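Local structure of CREG-like beta-barrel domain-containing protein (Agrobacterium tumefaciens, 3DNH) at residues A45-V50 against D86-V91; V110-R115 against R150-Q155; L172-S177 against S218-G223; S177-L182 against R240-K245. The protein is of unknown function but folds as a split-barrel protein of the FMN-binding clan, related to CREG and pyridoxamine 5'-phosphate oxidases. All blocks are in the same frame, centred on the assembly; numbering follows the deposited sequence.

Contact 1. Residues A45-V50 against D86-V91; sequences ATLDPV and DARISV
Ala45 and Ser90 pair through their backbones, Ala45 N giving to Ser90 O at 2.8 Å and Ser90 N returning to Ala45 O at 3.1 Å. A CA-H...O contact from Ile89 CA to the same Ala45 O, 3.2 Å, supplements the pair. Past Ala45 the strands diverge, and a water takes over: it accepts from Leu47 N and donates to Asp86 O and Arg88 O. This antiparallel pairing of strands 41-47 and 88-93 joins the first and last strands in the sheet order and so closes the six-stranded barrel. Among the charged groups, Arg88 bends at chi3 (-69°) and grips Asp86 side-on. Its NE reaches OD1 and its NH1 reaches OD2, both on syn lone pairs and in the guanidinium plane. Arg88 N also gives to Asp86 OD1, making an Asx turn that fixes the carboxylate just after helix 78-85. Leu47 adds van der Waals contact: its CD1 sits obliquely against this ion pair, 3.6 Å from Asp86 OD2 and 3.7 Å from Arg88 NH1. On the second subunit, Tyr53 makes a cation-pi contact with Arg88, Thr56 bonds Ser90 OG, and Leu47 packs on its own counterpart.

Contact 2. Residues V110-R115 against R150-Q155; sequences VGRADR and RTEGVQ
Arg150 reaches across to Arg112 and Asp114, and its side chain can be followed outward from the strand. CB lies 3.3 Å from Asp114 OD2 and close to Arg112 O; CG and CD then run past the same carboxylate oxygen. The chain leaves with CG anti to the backbone N (chi1 -163°) and bends at chi3, which turns the guanidinium edge toward Asp114. There NE meets OD2 and NH2 meets OD1, each at 2.8 Å and each on a syn lone pair, so the two flat groups are nearly coplanar, 15° apart. The guanidinium also has Arg112 CD 3.4 Å above one face, offset toward the rim. Arg112 runs alongside in the same direction, its NE 4.6 Å from Arg150 NH1; the acids beside the two probably offset this like-charge approach.

The backbones form adjacent strands of the split barrel, 106-115 and 144-157, interrupted by a classic beta bulge: Glu152 and Gly153 both face Val110. Val110 O accepts from both their amides, Glu152 N at 2.7 Å and Gly153 N at 3.0 Å, both in the carbonyl plane. Beyond the bulge, Gly111 CA comes within 3.1 Å of Arg150 O in a CA-H...O contact. Glu152 stretches back over Gly111, and its OE1 forms a long salt bridge to Arg112 NE, 3.9 Å. A water donates to Glu152 OE2, while Tyr53 of the second subunit hydrogen-bonds to Glu152 OE1.

Contact 3. Residues L172-S177 against S218-G223; sequences LRTDLS and SIDPDG
Thr174 has CG2 anti to its backbone N and OG1 beside that nitrogen (chi1 -55°), a setting that sends the methyl into the turn at 220-223 and the hydroxyl to Arg33. Asp220 has its CG between its own backbone N and carbonyl carbon (chi1 62°), which folds the carboxylate back over the turn. The Thr174 methyl consequently meets two acids: CG2 is 3.8 Å from Asp220 OD1, crossing that side chain at about a right angle, and 3.7 Å from Asp222 OD2, whose side chain slides past in the opposite direction.

Next to it, Leu176 CD2 touches Pro221 CD at 3.6 Å, the two side chains again roughly perpendicular, and Asp175 O lies against Pro221 CG. No direct hydrogen bond joins the segments; a water accepts from Asp175 N and donates to Asp222 OD2. Each loop is stiffened from within. Asp220 OD1 takes Asp222 N on its anti lone pair, 2.9 Å, an Asx turn at the hairpin between strands 215-220 and 223-227. Asp175 OD1 accepts both Ser177 N and Ser177 OG, making another Asx turn.

The acids facing Thr174 have cationic partners, Arg234 for Asp220 and Arg33 for Asp222. Since Arg33 also bonds Thr174 OG1, it links both sides through polar bonds where their direct contact is van der Waals, and these arginines would probably keep the two carboxylates ionised.

Contact 4. Residues S177-L182 against R240-K245; sequences SGAEEL and RVETLK
Glu242 O is the polar hub between the two segments: it accepts Leu182 N at 3.3 Å and a water at 2.9 Å. Leu182 N approaches from above the carbonyl plane, and Ala179 CA adds a CA-H...O contact. The same water donates to Gly178 O and accepts from Glu181 N, so it serves both the loop and the first turn of helix 180-194. A second direct bond runs the other way, from Leu244 N to Glu181 OE2 at 3.1 Å, with the donor lying above the carboxylate plane. In Glu181 chi1 and chi2 (147° and 146°) both lie off the usual staggered positions; together they carry OE2 to Leu244 N, lay CG 3.6 Å from Thr243 CA and set OE2 over Leu244 CB.

Arg240 NE gives a straight, 172° bond to Glu242 OE2 at 3.1 Å, and NH1 of the same arginine holds Asp175 O. Arg240 NH2 stands 2.8 Å from Ser177 O, at the guanidinium edge. Leu182 crosses Val241 at about a right angle, CD1 to CG1 at 4.1 Å, and its CD2 packs against Val241 O, a buried carbonyl oxygen with no hydrogen-bond partner in the model. Thr243 OG1 accepts from Gln246 N.

Ala179 and Thr243 stand at the N-cap positions of helices 180-194 and 244-254, with Thr243 providing a side-chain N-cap and Glu181 supplying the acceptor for Leu244 N from the neighbouring helix.

Contacts 1 and 2 belong to one barrel, where strands 88-93 and 106-115 are neighbours, and Ile89 N bonds Gly111 O between them. Their centres are 11 Å apart, and both reach the second subunit. Contacts 3 and 4 form another cluster, 10 Å apart between centres, sharing Ser177 and joined by Pro221 O to Val241 N; it lies around the three-stranded sheet and the starts of helices 180-194 and 244-254. Along the chain contacts 1, 2 and 3 come in series, whereas 3 and 4 interleave. Contacts 1 and 4 are 37 Å apart between centres. Val154 packing on Leu172 connects contacts 2 and 3, where the barrel strand 144-157 meets the short helix 169-172.

Contact 1. Residues A45-V50 against D86-V91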
loop_
_atom_site.group_PDB
_atom_site.type_symbol
_atom_site.label_atom_id
_atom_site.label_comp_id
_atom_site.label_asym_id
_atom_site.label_seq_id
_atom_site.Cartn_x
_atom_site.Cartn_y
_atom_site.Cartn_z
ATOM N N ALA A 45 1.343 9.299 -3.970
ATOM C CA ALA A 45 1.238 10.577 -3.311
ATOM C C ALA A 45 1.277 11.719 -4.323
ATOM O O ALA A 45 2.062 11.728 -5.287
ATOM C CB ALA A 45 2.345 10.742 -2.251
ATOM N N THR A 46 0.478 12.731 -4.016
ATOM C CA THR A 46 0.156 13.810 -4.900
ATOM C C THR A 46 0.169 15.044 -3.961
ATOM O O THR A 46 0.193 14.896 -2.725
ATOM C CB THR A 46 -1.209 13.340 -5.447
ATOM O OG1 THR A 46 -1.173 12.953 -6.834
ATOM C CG2 THR A 46 -2.420 13.986 -4.940
ATOM N N LEU A 47 0.195 16.251 -4.526
ATOM C CA LEU A 47 0.213 17.467 -3.696
ATOM C C LEU A 47 -1.079 18.266 -3.814
ATOM O O LEU A 47 -1.578 18.518 -4.919
ATOM C CB LEU A 47 1.418 18.370 -4.037
ATOM C CG LEU A 47 2.869 17.876 -3.833
ATOM C CD1 LEU A 47 3.861 18.888 -4.453
ATOM C CD2 LEU A 47 3.212 17.648 -2.347
ATOM N N ASP A 48 -1.608 18.690 -2.672
ATOM C CA ASP A 48 -2.771 19.530 -2.676
ATOM C C ASP A 48 -2.397 20.946 -3.129
ATOM O O ASP A 48 -1.447 21.544 -2.611
ATOM C CB ASP A 48 -3.465 19.529 -1.337
ATOM C CG ASP A 48 -4.818 20.199 -1.397
ATOM O OD1 ASP A 48 -4.866 21.455 -1.392
ATOM O OD2 ASP A 48 -5.833 19.472 -1.477
ATOM N N PRO A 49 -3.130 21.477 -4.128
ATOM C CA PRO A 49 -2.813 22.807 -4.684
ATOM C C PRO A 49 -2.963 24.014 -3.756
ATOM O O PRO A 49 -2.370 25.058 -4.036
ATOM C CB PRO A 49 -3.749 22.931 -5.879
ATOM C CG PRO A 49 -4.799 21.942 -5.683
ATOM C CD PRO A 49 -4.247 20.833 -4.839
ATOM N N VAL A 50 -3.782 23.916 -2.707
ATOM C CA VAL A 50 -4.039 25.059 -1.814
ATOM C C VAL A 50 -3.312 24.865 -0.485
ATOM O O VAL A 50 -2.615 25.759 -0.003
ATOM C CB VAL A 50 -5.583 25.286 -1.536
ATOM C CG1 VAL A 50 -5.826 26.461 -0.581
ATOM C CG2 VAL A 50 -6.369 25.505 -2.831
ATOM N N ASP A 86 -0.171 20.120 -10.320
ATOM C CA ASP A 86 1.255 19.948 -9.999
ATOM C C ASP A 86 1.615 18.474 -10.226
ATOM O O ASP A 86 1.074 17.575 -9.546
ATOM C CB ASP A 86 1.494 20.337 -8.530
ATOM C CG ASP A 86 2.973 20.349 -8.126
ATOM O OD1 ASP A 86 3.799 19.569 -8.648
ATOM O OD2 ASP A 86 3.303 21.153 -7.229
ATOM N N ALA A 87 2.529 18.223 -11.167
ATOM C CA ALA A 87 2.810 16.841 -11.596
ATOM C C ALA A 87 3.785 16.072 -10.691
ATOM O O ALA A 87 4.025 14.904 -10.934
ATOM C CB ALA A 87 3.296 16.809 -13.079
ATOM N N ARG A 88 4.355 16.714 -9.669
ATOM C CA ARG A 88 5.285 16.045 -8.754
ATOM C C ARG A 88 4.549 14.994 -7.915
ATOM O O ARG A 88 3.559 15.303 -7.218
ATOM C CB ARG A 88 5.997 17.047 -7.846
ATOM C CG ARG A 88 6.890 17.995 -8.617
ATOM C CD ARG A 88 7.555 18.958 -7.680
ATOM N NE ARG A 88 6.603 19.893 -7.116
ATOM C CZ ARG A 88 6.902 20.801 -6.190
ATOM N NH1 ARG A 88 5.959 21.614 -5.762
ATOM N NH2 ARG A 88 8.132 20.898 -5.693
ATOM N N ILE A 89 5.002 13.749 -8.033
ATOM C CA ILE A 89 4.377 12.594 -7.348
ATOM C C ILE A 89 5.429 11.687 -6.729
ATOM O O ILE A 89 6.623 11.787 -7.058
ATOM C CB ILE A 89 3.474 11.729 -8.303
ATOM C CG1 ILE A 89 4.253 11.052 -9.449
ATOM C CG2 ILE A 89 2.328 12.600 -8.890
ATOM C CD1 ILE A 89 3.446 9.854 -10.121
ATOM N N SER A 90 4.981 10.797 -5.832
ATOM C CA SER A 90 5.813 9.718 -5.325
ATOM C C SER A 90 4.991 8.427 -5.327
ATOM O O SER A 90 3.795 8.462 -5.047
ATOM C CB SER A 90 6.313 10.027 -3.907
ATOM O OG SER A 90 7.161 8.988 -3.416
ATOM N N VAL A 91 5.627 7.288 -5.622
ATOM C CA VAL A 91 4.943 5.982 -5.501
ATOM C C VAL A 91 5.785 5.042 -4.666
ATOM O O VAL A 91 7.012 5.154 -4.674
ATOM C CB VAL A 91 4.643 5.301 -6.881
ATOM C CG1 VAL A 91 3.779 6.172 -7.732
ATOM C CG2 VAL A 91 5.950 4.990 -7.639
HETATM O O HOH W 1 0.781 16.338 -7.284
#

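Contact 2. Residues V110-R115 against R150-Q155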
loop_
_atom_site.group_PDB
_atom_site.type_symbol
_atom_site.label_atom_id
_atom_site.label_comp_id
_atom_site.label_asym_id
_atom_site.label_seq_id
_atom_site.Cartn_x
_atom_site.Cartn_y
_atom_site.Cartn_z
ATOM N N VAL A 110 10.328 8.654 -6.904
ATOM C CA VAL A 110 9.885 10.034 -6.889
ATOM C C VAL A 110 10.083 10.636 -8.273
ATOM O O VAL A 110 11.135 10.461 -8.860
ATOM C CB VAL A 110 10.626 10.821 -5.793
ATOM C CG1 VAL A 110 10.246 12.297 -5.820
ATOM C CG2 VAL A 110 10.369 10.179 -4.429
ATOM N N GLY A 111 9.083 11.350 -8.794
ATOM C CA GLY A 111 9.249 12.020 -10.101
ATOM C C GLY A 111 8.029 12.781 -10.564
ATOM O O GLY A 111 7.334 13.389 -9.749
ATOM N N ARG A 112 7.778 12.774 -11.876
ATOM C CA ARG A 112 6.611 13.478 -12.442
ATOM C C ARG A 112 5.619 12.536 -13.104
ATOM O O ARG A 112 6.002 11.522 -13.678
ATOM C CB ARG A 112 7.028 14.619 -13.381
ATOM C CG ARG A 112 7.656 15.790 -12.637
ATOM C CD ARG A 112 8.318 16.807 -13.545
ATOM N NE ARG A 112 8.926 17.828 -12.691
ATOM C CZ ARG A 112 8.273 18.852 -12.133
ATOM N NH1 ARG A 112 8.934 19.678 -11.327
ATOM N NH2 ARG A 112 6.977 19.061 -12.375
ATOM N N ALA A 113 4.330 12.844 -12.933
ATOM C CA ALA A 113 3.253 12.138 -13.594
ATOM C C ALA A 113 3.043 12.784 -14.949
ATOM O O ALA A 113 2.445 13.881 -15.035
ATOM C CB ALA A 113 1.996 12.256 -12.777
ATOM N N ASP A 114 3.525 12.114 -15.997
ATOM C CA ASP A 114 3.377 12.564 -17.355
ATOM C C ASP A 114 2.140 11.895 -17.945
ATOM O O ASP A 114 2.036 10.667 -18.002
ATOM C CB ASP A 114 4.593 12.150 -18.194
ATOM C CG ASP A 114 5.827 12.989 -17.924
ATOM O OD1 ASP A 114 5.697 14.193 -17.634
ATOM O OD2 ASP A 114 6.960 12.453 -18.021
ATOM N N ARG A 115 1.234 12.699 -18.457
ATOM C CA ARG A 115 0.084 12.159 -19.144
ATOM C C ARG A 115 0.476 11.433 -20.447
ATOM O O ARG A 115 1.206 11.969 -21.292
ATOM C CB ARG A 115 -0.894 13.297 -19.390
ATOM C CG ARG A 115 -2.290 12.825 -19.535
ATOM C CD ARG A 115 -3.060 12.787 -18.227
ATOM N NE ARG A 115 -4.437 12.890 -18.667
ATOM C CZ ARG A 115 -5.110 14.029 -18.760
ATOM N NH1 ARG A 115 -4.567 15.165 -18.358
ATOM N NH2 ARG A 115 -6.343 14.021 -19.232
ATOM N N ARG A 150 7.618 9.541 -14.646
ATOM C CA ARG A 150 8.957 9.940 -15.021
ATOM C C ARG A 150 9.796 9.914 -13.751
ATOM O O ARG A 150 9.691 10.814 -12.934
ATOM C CB ARG A 150 8.950 11.358 -15.586
ATOM C CG ARG A 150 10.199 11.674 -16.366
ATOM C CD ARG A 150 10.372 13.146 -16.708
ATOM N NE ARG A 150 9.126 13.892 -16.905
ATOM C CZ ARG A 150 9.045 15.221 -16.882
ATOM N NH1 ARG A 150 10.127 15.945 -16.675
ATOM N NH2 ARG A 150 7.887 15.843 -17.064
ATOM N N THR A 151 10.614 8.882 -13.575
ATOM C CA THR A 151 11.319 8.675 -12.297
ATOM C C THR A 151 12.508 9.625 -12.225
ATOM O O THR A 151 13.321 9.681 -13.173
ATOM C CB THR A 151 11.798 7.214 -12.151
ATOM O OG1 THR A 151 10.650 6.349 -12.041
ATOM C CG2 THR A 151 12.652 7.040 -10.894
ATOM N N GLU A 152 12.618 10.362 -11.110
ATOM C CA GLU A 152 13.725 11.270 -10.910
ATOM C C GLU A 152 14.589 10.881 -9.713
ATOM O O GLU A 152 15.719 11.336 -9.588
ATOM C CB GLU A 152 13.225 12.720 -10.756
ATOM C CG GLU A 152 12.453 13.208 -11.945
ATOM C CD GLU A 152 11.984 14.617 -11.786
ATOM O OE1 GLU A 152 10.968 14.851 -11.113
ATOM O OE2 GLU A 152 12.626 15.502 -12.361
ATOM N N GLY A 153 14.067 10.039 -8.834
ATOM C CA GLY A 153 14.826 9.650 -7.657
ATOM C C GLY A 153 14.262 8.375 -7.124
ATOM O O GLY A 153 13.062 8.093 -7.304
ATOM N N VAL A 154 15.121 7.578 -6.507
ATOM C CA VAL A 154 14.773 6.183 -6.145
ATOM C C VAL A 154 15.263 5.933 -4.734
ATOM O O VAL A 154 16.398 6.302 -4.397
ATOM C CB VAL A 154 15.517 5.161 -7.053
ATOM C CG1 VAL A 154 15.220 3.675 -6.651
ATOM C CG2 VAL A 154 15.197 5.398 -8.478
ATOM N N GLN A 155 14.436 5.279 -3.924
ATOM C CA GLN A 155 14.918 4.691 -2.656
ATOM C C GLN A 155 14.449 3.234 -2.538
ATOM O O GLN A 155 13.291 2.966 -2.765
ATOM C CB GLN A 155 14.368 5.513 -1.498
ATOM C CG GLN A 155 15.110 5.376 -0.205
ATOM C CD GLN A 155 16.536 5.928 -0.264
ATOM O OE1 GLN A 155 16.868 6.851 -1.031
ATOM N NE2 GLN A 155 17.375 5.355 0.546
HETATM O O HOH W 2 11.337 17.982 -12.654
#

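Contact 3. Residues L172-S177 against S218-G223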
loop_
_atom_site.group_PDB
_atom_site.type_symbol
_atom_site.label_atom_id
_atom_site.label_comp_id
_atom_site.label_asym_id
_atom_site.label_seq_id
_atom_site.Cartn_x
_atom_site.Cartn_y
_atom_site.Cartn_z
ATOM N N LEU A 172 17.232 1.391 -12.703
ATOM C CA LEU A 172 15.994 0.648 -12.746
ATOM C C LEU A 172 15.523 0.360 -14.156
ATOM O O LEU A 172 14.760 -0.596 -14.364
ATOM C CB LEU A 172 14.883 1.365 -11.981
ATOM C CG LEU A 172 15.115 1.655 -10.515
ATOM C CD1 LEU A 172 13.755 2.055 -9.950
ATOM C CD2 LEU A 172 15.658 0.438 -9.802
ATOM N N ARG A 173 15.914 1.191 -15.117
ATOM C CA ARG A 173 15.415 1.037 -16.489
ATOM C C ARG A 173 15.978 -0.145 -17.220
ATOM O O ARG A 173 17.133 -0.501 -17.012
ATOM C CB ARG A 173 15.707 2.269 -17.330
ATOM C CG ARG A 173 14.508 3.217 -17.423
ATOM C CD ARG A 173 14.784 4.286 -18.496
ATOM N NE ARG A 173 16.202 4.657 -18.551
ATOM C CZ ARG A 173 16.785 5.591 -17.796
ATOM N NH1 ARG A 173 16.082 6.294 -16.899
ATOM N NH2 ARG A 173 18.088 5.823 -17.942
ATOM N N THR A 174 15.177 -0.736 -18.111
ATOM C CA THR A 174 15.727 -1.737 -19.024
ATOM C C THR A 174 16.165 -1.141 -20.348
ATOM O O THR A 174 15.367 -0.560 -21.061
ATOM C CB THR A 174 14.705 -2.856 -19.298
ATOM O OG1 THR A 174 14.298 -3.400 -18.046
ATOM C CG2 THR A 174 15.323 -3.935 -20.173
ATOM N N ASP A 175 17.432 -1.335 -20.706
ATOM C CA ASP A 175 17.963 -0.751 -21.920
ATOM C C ASP A 175 17.529 -1.551 -23.157
ATOM O O ASP A 175 17.856 -2.735 -23.294
ATOM C CB ASP A 175 19.480 -0.671 -21.807
ATOM C CG ASP A 175 20.124 0.115 -22.937
ATOM O OD1 ASP A 175 19.416 0.583 -23.864
ATOM O OD2 ASP A 175 21.362 0.275 -22.878
ATOM N N LEU A 176 16.818 -0.882 -24.070
ATOM C CA LEU A 176 16.277 -1.549 -25.264
ATOM C C LEU A 176 17.163 -1.385 -26.509
ATOM O O LEU A 176 16.922 -2.047 -27.513
ATOM C CB LEU A 176 14.825 -1.135 -25.554
ATOM C CG LEU A 176 13.748 -1.285 -24.435
ATOM C CD1 LEU A 176 12.359 -0.869 -24.927
ATOM C CD2 LEU A 176 13.695 -2.644 -23.802
ATOM N N SER A 177 18.170 -0.506 -26.429
ATOM C CA SER A 177 19.166 -0.271 -27.497
ATOM C C SER A 177 19.900 -1.538 -27.806
ATOM O O SER A 177 20.296 -2.242 -26.884
ATOM C CB SER A 177 20.216 0.720 -27.025
ATOM O OG SER A 177 19.581 1.824 -26.454
ATOM N N SER A 218 5.085 -9.542 -20.970
ATOM C CA SER A 218 6.109 -8.743 -21.559
ATOM C C SER A 218 7.419 -9.486 -21.606
ATOM O O SER A 218 7.808 -10.117 -20.621
ATOM C CB SER A 218 6.261 -7.422 -20.761
ATOM O OG SER A 218 7.027 -6.464 -21.444
ATOM N N ILE A 219 8.109 -9.406 -22.761
ATOM C CA ILE A 219 9.479 -9.950 -22.924
ATOM C C ILE A 219 10.400 -8.775 -23.195
ATOM O O ILE A 219 10.052 -7.901 -23.986
ATOM C CB ILE A 219 9.568 -10.936 -24.110
ATOM C CG1 ILE A 219 8.573 -12.112 -23.897
ATOM C CG2 ILE A 219 11.037 -11.377 -24.343
ATOM C CD1 ILE A 219 8.285 -12.943 -25.128
ATOM N N ASP A 220 11.551 -8.747 -22.524
ATOM C CA ASP A 220 12.525 -7.657 -22.727
ATOM C C ASP A 220 13.946 -8.245 -22.736
ATOM O O ASP A 220 14.128 -9.450 -22.488
ATOM C CB ASP A 220 12.292 -6.497 -21.702
ATOM C CG ASP A 220 12.482 -6.937 -20.236
ATOM O OD1 ASP A 220 13.632 -7.310 -19.866
ATOM O OD2 ASP A 220 11.501 -6.918 -19.441
ATOM N N PRO A 221 14.955 -7.432 -23.061
ATOM C CA PRO A 221 16.286 -8.049 -23.094
ATOM C C PRO A 221 16.779 -8.742 -21.807
ATOM O O PRO A 221 17.676 -9.606 -21.873
ATOM C CB PRO A 221 17.205 -6.854 -23.440
ATOM C CG PRO A 221 16.328 -5.960 -24.240
ATOM C CD PRO A 221 14.992 -6.023 -23.523
ATOM N N ASP A 222 16.234 -8.361 -20.664
ATOM C CA ASP A 222 16.723 -8.868 -19.371
ATOM C C ASP A 222 15.843 -9.988 -18.781
ATOM O O ASP A 222 16.261 -10.728 -17.856
ATOM C CB ASP A 222 16.837 -7.707 -18.363
ATOM C CG ASP A 222 17.976 -6.751 -18.696
ATOM O OD1 ASP A 222 18.905 -7.139 -19.443
ATOM O OD2 ASP A 222 17.929 -5.602 -18.208
ATOM N N GLY A 223 14.661 -10.155 -19.353
ATOM C CA GLY A 223 13.777 -11.239 -18.908
ATOM C C GLY A 223 12.325 -11.089 -19.313
ATOM O O GLY A 223 12.010 -10.386 -20.269
HETATM O O HOH W 3 19.213 -3.091 -19.194
#

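Contact 4. Residues S177-L182 against R240-K245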
loop_
_atom_site.group_PDB
_atom_site.type_symbol
_atom_site.label_atom_id
_atom_site.label_comp_id
_atom_site.label_asym_id
_atom_site.label_seq_id
_atom_site.Cartn_x
_atom_site.Cartn_y
_atom_site.Cartn_z
ATOM N N SER A 177 18.170 -0.506 -26.429
ATOM C CA SER A 177 19.166 -0.271 -27.497
ATOM C C SER A 177 19.900 -1.538 -27.806
ATOM O O SER A 177 20.296 -2.242 -26.884
ATOM C CB SER A 177 20.216 0.720 -27.025
ATOM O OG SER A 177 19.581 1.824 -26.454
ATOM N N GLY A 178 20.084 -1.844 -29.085
ATOM C CA GLY A 178 20.788 -3.074 -29.471
ATOM C C GLY A 178 19.863 -4.270 -29.599
ATOM O O GLY A 178 20.219 -5.251 -30.240
ATOM N N ALA A 179 18.667 -4.170 -29.021
ATOM C CA ALA A 179 17.663 -5.262 -28.987
ATOM C C ALA A 179 16.413 -5.041 -29.852
ATOM O O ALA A 179 15.414 -5.725 -29.648
ATOM C CB ALA A 179 17.218 -5.536 -27.546
ATOM N N GLU A 180 16.483 -4.145 -30.843
ATOM C CA GLU A 180 15.309 -3.883 -31.697
ATOM C C GLU A 180 14.721 -5.136 -32.343
ATOM O O GLU A 180 13.508 -5.236 -32.460
ATOM C CB GLU A 180 15.569 -2.807 -32.760
ATOM C CG GLU A 180 17.017 -2.591 -33.149
ATOM C CD GLU A 180 17.825 -1.928 -32.044
ATOM O OE1 GLU A 180 18.718 -2.601 -31.508
ATOM O OE2 GLU A 180 17.565 -0.756 -31.700
ATOM N N GLU A 181 15.572 -6.090 -32.750
ATOM C CA GLU A 181 15.083 -7.365 -33.303
ATOM C C GLU A 181 14.176 -8.143 -32.337
ATOM O O GLU A 181 13.077 -8.582 -32.726
ATOM C CB GLU A 181 16.241 -8.250 -33.810
ATOM C CG GLU A 181 15.930 -9.747 -33.627
ATOM C CD GLU A 181 16.499 -10.658 -34.697
ATOM O OE1 GLU A 181 17.283 -10.168 -35.545
ATOM O OE2 GLU A 181 16.148 -11.864 -34.687
ATOM N N LEU A 182 14.620 -8.326 -31.089
ATOM C CA LEU A 182 13.775 -8.947 -30.036
ATOM C C LEU A 182 12.475 -8.176 -29.804
ATOM O O LEU A 182 11.391 -8.751 -29.668
ATOM C CB LEU A 182 14.538 -8.960 -28.706
ATOM C CG LEU A 182 13.769 -9.516 -27.508
ATOM C CD1 LEU A 182 13.590 -11.026 -27.636
ATOM C CD2 LEU A 182 14.485 -9.176 -26.191
ATOM N N ARG A 240 21.950 -11.164 -21.231
ATOM C CA ARG A 240 21.086 -10.185 -21.902
ATOM C C ARG A 240 20.763 -10.737 -23.271
ATOM O O ARG A 240 21.628 -11.295 -23.928
ATOM C CB ARG A 240 21.826 -8.831 -22.038
ATOM C CG ARG A 240 21.085 -7.738 -22.805
ATOM C CD ARG A 240 21.952 -6.454 -23.008
ATOM N NE ARG A 240 21.357 -5.608 -24.046
ATOM C CZ ARG A 240 20.325 -4.791 -23.849
ATOM N NH1 ARG A 240 19.760 -4.701 -22.653
ATOM N NH2 ARG A 240 19.840 -4.093 -24.856
ATOM N N VAL A 241 19.535 -10.547 -23.718
ATOM C CA VAL A 241 19.053 -11.153 -24.976
ATOM C C VAL A 241 18.724 -10.031 -25.988
ATOM O O VAL A 241 18.095 -9.038 -25.643
ATOM C CB VAL A 241 17.827 -12.071 -24.691
ATOM C CG1 VAL A 241 17.038 -12.346 -25.958
ATOM C CG2 VAL A 241 18.323 -13.394 -24.063
ATOM N N GLU A 242 19.195 -10.168 -27.228
ATOM C CA GLU A 242 19.067 -9.039 -28.175
ATOM C C GLU A 242 18.351 -9.402 -29.467
ATOM O O GLU A 242 17.760 -8.548 -30.141
ATOM C CB GLU A 242 20.439 -8.412 -28.448
ATOM C CG GLU A 242 20.835 -7.425 -27.350
ATOM C CD GLU A 242 22.116 -6.696 -27.661
ATOM O OE1 GLU A 242 22.914 -7.171 -28.524
ATOM O OE2 GLU A 242 22.329 -5.637 -27.024
ATOM N N THR A 243 18.338 -10.699 -29.742
ATOM C CA THR A 243 17.777 -11.228 -30.971
ATOM C C THR A 243 16.841 -12.365 -30.690
ATOM O O THR A 243 16.805 -12.929 -29.574
ATOM C CB THR A 243 18.886 -11.740 -31.930
ATOM O OG1 THR A 243 19.543 -12.874 -31.343
ATOM C CG2 THR A 243 19.903 -10.644 -32.228
ATOM N N LEU A 244 16.081 -12.730 -31.714
ATOM C CA LEU A 244 15.158 -13.842 -31.573
ATOM C C LEU A 244 15.930 -15.147 -31.368
ATOM O O LEU A 244 15.561 -15.957 -30.514
ATOM C CB LEU A 244 14.246 -13.948 -32.798
ATOM C CG LEU A 244 13.183 -15.047 -32.726
ATOM C CD1 LEU A 244 12.078 -14.635 -31.764
ATOM C CD2 LEU A 244 12.607 -15.262 -34.101
ATOM N N LYS A 245 16.982 -15.352 -32.166
ATOM C CA LYS A 245 17.844 -16.520 -31.997
ATOM C C LYS A 245 18.309 -16.625 -30.551
ATOM O O LYS A 245 18.240 -17.701 -29.967
ATOM C CB LYS A 245 19.072 -16.498 -32.930
ATOM C CG LYS A 245 19.766 -17.858 -32.971
ATOM C CD LYS A 245 20.652 -18.067 -34.207
ATOM C CE LYS A 245 20.645 -19.533 -34.607
ATOM N NZ LYS A 245 19.249 -20.022 -34.824
HETATM O O HOH W 4 18.708 -6.760 -32.207
#